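Side-chain contacts in ferrous iron uptake transporter protein B (Streptococcus thermophilus, PDB 3TAH), which probably drives GTP-dependent ferrous iron uptake across the cell membrane, and is represented here by its cytosolic G domain and helical domain: residues G31-V36 / E69-D74; E52-P57 / R73-S78. The protein carries 1 engineered substitution. All coordinates share one frame; numbering follows the deposited sequence. Where two conformers were deposited one is given.

In the fold
Both contacts pack against helix 67-77 of the G domain, and their centres lie about 8 Å apart. Contact 1 is a surface contact. It sets the loop after strand 28-32 on the helix through W33 and, more lightly, V36, both against V71. Contact 2 is buried. It joins the end of strand 51-55 and the loop after it to the next turn of the same helix. Neither has a hydrogen bond or salt bridge between its segments; both rest on apolar and CH-pi packing. W33 links them, since its ring also touches Q54, L56 and Y75 of contact 2. Charged pairs differ with place: K70-D74 runs along the outer helix surface, whereas D55 is paired with K16 of the P-loop.

Contact 1. Residues G31-V36 / E69-D74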
# COMPACT_ATOMS: atom_id res chain seq x y z
N GLY A 31 -6.81 6.03 20.90
CA GLY A 31 -7.94 6.97 20.83
C GLY A 31 -8.80 6.63 19.63
O GLY A 31 -8.91 5.46 19.26
N ASN A 32 -9.40 7.63 19.02
CA ASN A 32 -10.16 7.44 17.79
C ASN A 32 -9.68 8.43 16.73
O ASN A 32 -9.13 9.48 17.06
CB ASN A 32 -11.67 7.63 18.01
CG ASN A 32 -12.03 9.05 18.41
OD1 ASN A 32 -11.78 9.47 19.54
ND2 ASN A 32 -12.64 9.80 17.49
N TRP A 33 -9.91 8.09 15.47
CA TRP A 33 -9.63 9.02 14.39
C TRP A 33 -10.70 10.10 14.41
O TRP A 33 -11.86 9.82 14.74
CB TRP A 33 -9.54 8.32 13.03
CG TRP A 33 -8.30 7.49 12.92
CD1 TRP A 33 -8.17 6.17 13.22
CD2 TRP A 33 -7.01 7.93 12.48
NE1 TRP A 33 -6.88 5.75 13.00
CE2 TRP A 33 -6.14 6.81 12.54
CE3 TRP A 33 -6.49 9.16 12.04
CZ2 TRP A 33 -4.79 6.88 12.18
CZ3 TRP A 33 -5.14 9.23 11.69
CH2 TRP A 33 -4.31 8.09 11.76
N PRO A 34 -10.33 11.35 14.08
CA PRO A 34 -11.31 12.43 14.23
C PRO A 34 -12.60 12.23 13.43
O PRO A 34 -12.56 11.83 12.26
CB PRO A 34 -10.55 13.67 13.72
CG PRO A 34 -9.15 13.32 13.79
CD PRO A 34 -9.01 11.85 13.65
N GLY A 35 -13.72 12.50 14.09
CA GLY A 35 -15.05 12.39 13.48
C GLY A 35 -15.62 11.00 13.28
O GLY A 35 -16.74 10.87 12.79
N VAL A 36 -14.86 9.95 13.64
CA VAL A 36 -15.29 8.56 13.48
C VAL A 36 -14.93 7.76 14.73
O VAL A 36 -14.16 8.22 15.58
CB VAL A 36 -14.65 7.91 12.22
CG1 VAL A 36 -15.16 8.60 10.96
CG2 VAL A 36 -13.13 7.96 12.29
N GLU A 69 -11.01 1.62 5.76
CA GLU A 69 -10.31 1.88 4.51
C GLU A 69 -10.12 3.37 4.25
O GLU A 69 -9.08 3.80 3.76
CB GLU A 69 -11.09 1.28 3.35
CG GLU A 69 -11.04 -0.22 3.28
CD GLU A 69 -12.05 -0.75 2.30
OE1 GLU A 69 -11.66 -1.18 1.19
OE2 GLU A 69 -13.25 -0.72 2.63
N LYS A 70 -11.14 4.17 4.59
CA LYS A 70 -11.06 5.62 4.40
C LYS A 70 -10.01 6.24 5.33
O LYS A 70 -9.23 7.09 4.91
CB LYS A 70 -12.43 6.30 4.59
CG LYS A 70 -12.41 7.78 4.23
CD LYS A 70 -13.79 8.43 4.20
CE LYS A 70 -13.70 9.88 3.78
NZ LYS A 70 -12.96 10.72 4.76
N VAL A 71 -9.99 5.81 6.59
CA VAL A 71 -8.98 6.29 7.53
C VAL A 71 -7.57 6.00 7.00
O VAL A 71 -6.72 6.89 7.01
CB VAL A 71 -9.20 5.71 8.96
CG1 VAL A 71 -7.89 5.66 9.79
CG2 VAL A 71 -10.29 6.53 9.66
N ALA A 72 -7.35 4.79 6.52
CA ALA A 72 -6.02 4.41 6.03
C ALA A 72 -5.63 5.28 4.83
O ALA A 72 -4.54 5.84 4.79
CB ALA A 72 -5.97 2.93 5.67
N ARG A 73 -6.53 5.39 3.86
CA ARG A 73 -6.27 6.19 2.67
C ARG A 73 -5.95 7.66 2.99
O ARG A 73 -4.92 8.18 2.54
CB ARG A 73 -7.46 6.14 1.71
CG ARG A 73 -7.20 6.84 0.41
CD ARG A 73 -8.47 7.16 -0.33
NE ARG A 73 -9.16 5.97 -0.82
CZ ARG A 73 -10.08 5.97 -1.78
NH1 ARG A 73 -10.45 7.11 -2.37
NH2 ARG A 73 -10.65 4.83 -2.14
N ASP A 74 -6.83 8.31 3.75
CA ASP A 74 -6.66 9.73 4.08
C ASP A 74 -5.32 9.97 4.78
O ASP A 74 -4.61 10.92 4.48
CB ASP A 74 -7.79 10.27 4.97
CG ASP A 74 -9.14 10.30 4.25
OD1 ASP A 74 -9.17 10.20 3.00
OD2 ASP A 74 -10.17 10.42 4.92
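V71 sets one methyl over a face of the W33 indole. Its CG1 lies 3.3 Å from the centroid of the five-membered ring, only 8° off the ring normal, a CH-pi contact. The closest ring atom to V71 CG1 is W33 NE1, at 3.4 Å. The methyl therefore sits over the pyrrole part and lies toward the rim of the whole indole. With CG1 anti to the backbone N (chi1 155°), V71 turns its second methyl, CG2, to W33 CB, 3.9 Å away. Both methyls thus pack on one side of the tryptophan, CG1 over the ring and CG2 at its root. V36 adds a lighter touch, with its CG2 4.1 Å from V71 CG2, the two side chains passing in opposite directions.

N32 bonds within its own loop. Its ND2 reaches V36 O at 2.9 Å, nearly in line with the carbonyl bond, though the N-H is bent (142°) and the oxygen lies out of the amide plane. W33 to V36 form a type II turn, with G35 at positive phi. G35 and V36 belong to a predicted GTP-binding stretch, and the loop probably corresponds to the first switch region of G proteins, resting here on the helix that follows the DLPG motif.

Contact 2. Residues E52-P57 / R73-S78; sequences EIQDLP and RDYLLS
This is a buried apolar contact between the end of strand 51-55, with the loop after it, and the last turns of helix 67-77, which packs on the central sheet. Q54 meets Y75, and L56 meets both Y75 and L76. The Y75 side chain, with CG anti to its N, reaches toward the strand, and Q54 crosses it obliquely. Q54 CG stands over one ring face, 4.1 Å from the centroid of the Y75 ring, as a CH-pi contact. Q54 CB approaches the phenol end, 3.7 Å from Y75 OH. That hydroxyl is buried by the contact and has no hydrogen-bond partner in the model.

The Q54 chain bends at chi2 (60°). This turns its amide back to its own strand, where NE2 bonds D55 O at 3.0 Å. The bond is nearly straight (173°), lies in the amide plane and uses a carbonyl lone pair. It helps to fix the rotation of the amide, whose plane is 64° from the tyrosine ring.

The sequence D55-L56-P57-G58 is the DxxG motif of GTPases, and the helix is probably that of switch II, as in related GTPases. D55 and the L56 carbonyl both hold K16, the P-loop lysine, while the L56 side chain faces the helix. It crosses Y75 at about a right angle, with L56 CD2 3.7 Å from Y75 CD2. Its other methyl, CD1, meets L76 CD2 at 4.0 Å. S78 OG bonds Y75 O at 2.7 Å, and the same carbonyl accepts S78 N.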
# COMPACT_ATOMS: atom_id res chain seq x y z
N GLU A 52 8.32 6.44 15.40
CA GLU A 52 6.95 6.24 15.85
C GLU A 52 6.19 5.36 14.87
O GLU A 52 6.26 5.58 13.66
CB GLU A 52 6.22 7.57 15.98
CG GLU A 52 4.81 7.44 16.54
CD GLU A 52 4.25 8.78 16.98
OE1 GLU A 52 3.84 8.91 18.16
OE2 GLU A 52 4.21 9.70 16.16
N ILE A 53 5.48 4.37 15.40
CA ILE A 53 4.64 3.49 14.61
C ILE A 53 3.22 4.02 14.68
O ILE A 53 2.63 4.12 15.76
CB ILE A 53 4.69 2.03 15.12
CG1 ILE A 53 6.15 1.55 15.24
CG2 ILE A 53 3.87 1.12 14.25
CD1 ILE A 53 6.97 1.67 14.00
N GLN A 54 2.67 4.38 13.52
CA GLN A 54 1.28 4.72 13.41
C GLN A 54 0.59 3.45 12.95
O GLN A 54 0.72 3.06 11.78
CB GLN A 54 1.04 5.85 12.40
CG GLN A 54 -0.43 6.24 12.23
CD GLN A 54 -1.05 6.70 13.53
OE1 GLN A 54 -0.68 7.75 14.02
NE2 GLN A 54 -1.98 5.92 14.08
N ASP A 55 -0.14 2.80 13.85
CA ASP A 55 -0.95 1.66 13.44
C ASP A 55 -2.07 2.21 12.56
O ASP A 55 -2.54 3.35 12.74
CB ASP A 55 -1.51 0.89 14.64
CG ASP A 55 -2.09 -0.46 14.25
OD1 ASP A 55 -1.46 -1.19 13.45
OD2 ASP A 55 -3.18 -0.79 14.75
N LEU A 56 -2.46 1.40 11.58
CA LEU A 56 -3.59 1.71 10.72
C LEU A 56 -4.49 0.49 10.74
O LEU A 56 -4.01 -0.62 10.97
CB LEU A 56 -3.11 2.04 9.30
CG LEU A 56 -2.30 3.32 9.12
CD1 LEU A 56 -1.86 3.49 7.66
CD2 LEU A 56 -3.10 4.56 9.56
N PRO A 57 -5.81 0.69 10.53
CA PRO A 57 -6.75 -0.45 10.59
C PRO A 57 -6.37 -1.53 9.58
O PRO A 57 -5.90 -1.20 8.49
CB PRO A 57 -8.10 0.16 10.20
CG PRO A 57 -7.94 1.61 10.26
CD PRO A 57 -6.49 1.95 10.21
N ARG A 73 -6.53 5.39 3.86
CA ARG A 73 -6.27 6.19 2.67
C ARG A 73 -5.95 7.66 2.99
O ARG A 73 -4.92 8.18 2.54
CB ARG A 73 -7.46 6.14 1.71
CG ARG A 73 -7.20 6.84 0.41
CD ARG A 73 -8.47 7.16 -0.33
NE ARG A 73 -9.16 5.97 -0.82
CZ ARG A 73 -10.08 5.97 -1.78
NH1 ARG A 73 -10.45 7.11 -2.37
NH2 ARG A 73 -10.65 4.83 -2.14
N ASP A 74 -6.83 8.31 3.75
CA ASP A 74 -6.66 9.73 4.08
C ASP A 74 -5.32 9.97 4.78
O ASP A 74 -4.61 10.92 4.48
CB ASP A 74 -7.79 10.27 4.97
CG ASP A 74 -9.14 10.30 4.25
OD1 ASP A 74 -9.17 10.20 3.00
OD2 ASP A 74 -10.17 10.42 4.92
N TYR A 75 -4.99 9.09 5.72
CA TYR A 75 -3.73 9.22 6.41
C TYR A 75 -2.55 9.08 5.45
O TYR A 75 -1.64 9.92 5.45
CB TYR A 75 -3.60 8.19 7.52
CG TYR A 75 -2.26 8.28 8.16
CD1 TYR A 75 -1.96 9.30 9.06
CD2 TYR A 75 -1.26 7.35 7.86
CE1 TYR A 75 -0.71 9.40 9.65
CE2 TYR A 75 -0.02 7.44 8.44
CZ TYR A 75 0.25 8.46 9.33
OH TYR A 75 1.50 8.53 9.91
N LEU A 76 -2.56 8.04 4.63
CA LEU A 76 -1.45 7.83 3.69
C LEU A 76 -1.31 8.92 2.62
O LEU A 76 -0.19 9.24 2.23
CB LEU A 76 -1.53 6.44 3.05
CG LEU A 76 -1.35 5.29 4.05
CD1 LEU A 76 -1.59 3.97 3.35
CD2 LEU A 76 0.06 5.33 4.72
N LEU A 77 -2.43 9.46 2.16
CA LEU A 77 -2.42 10.56 1.19
C LEU A 77 -2.10 11.92 1.82
O LEU A 77 -1.81 12.87 1.09
CB LEU A 77 -3.75 10.64 0.44
CG LEU A 77 -3.80 9.82 -0.85
CD1 LEU A 77 -3.21 8.43 -0.65
CD2 LEU A 77 -5.22 9.74 -1.41
N SER A 78 -2.13 12.02 3.14
CA SER A 78 -1.82 13.29 3.85
C SER A 78 -0.32 13.61 3.85
O SER A 78 0.08 14.70 4.25
CB SER A 78 -2.32 13.25 5.30
OG SER A 78 -1.47 12.48 6.15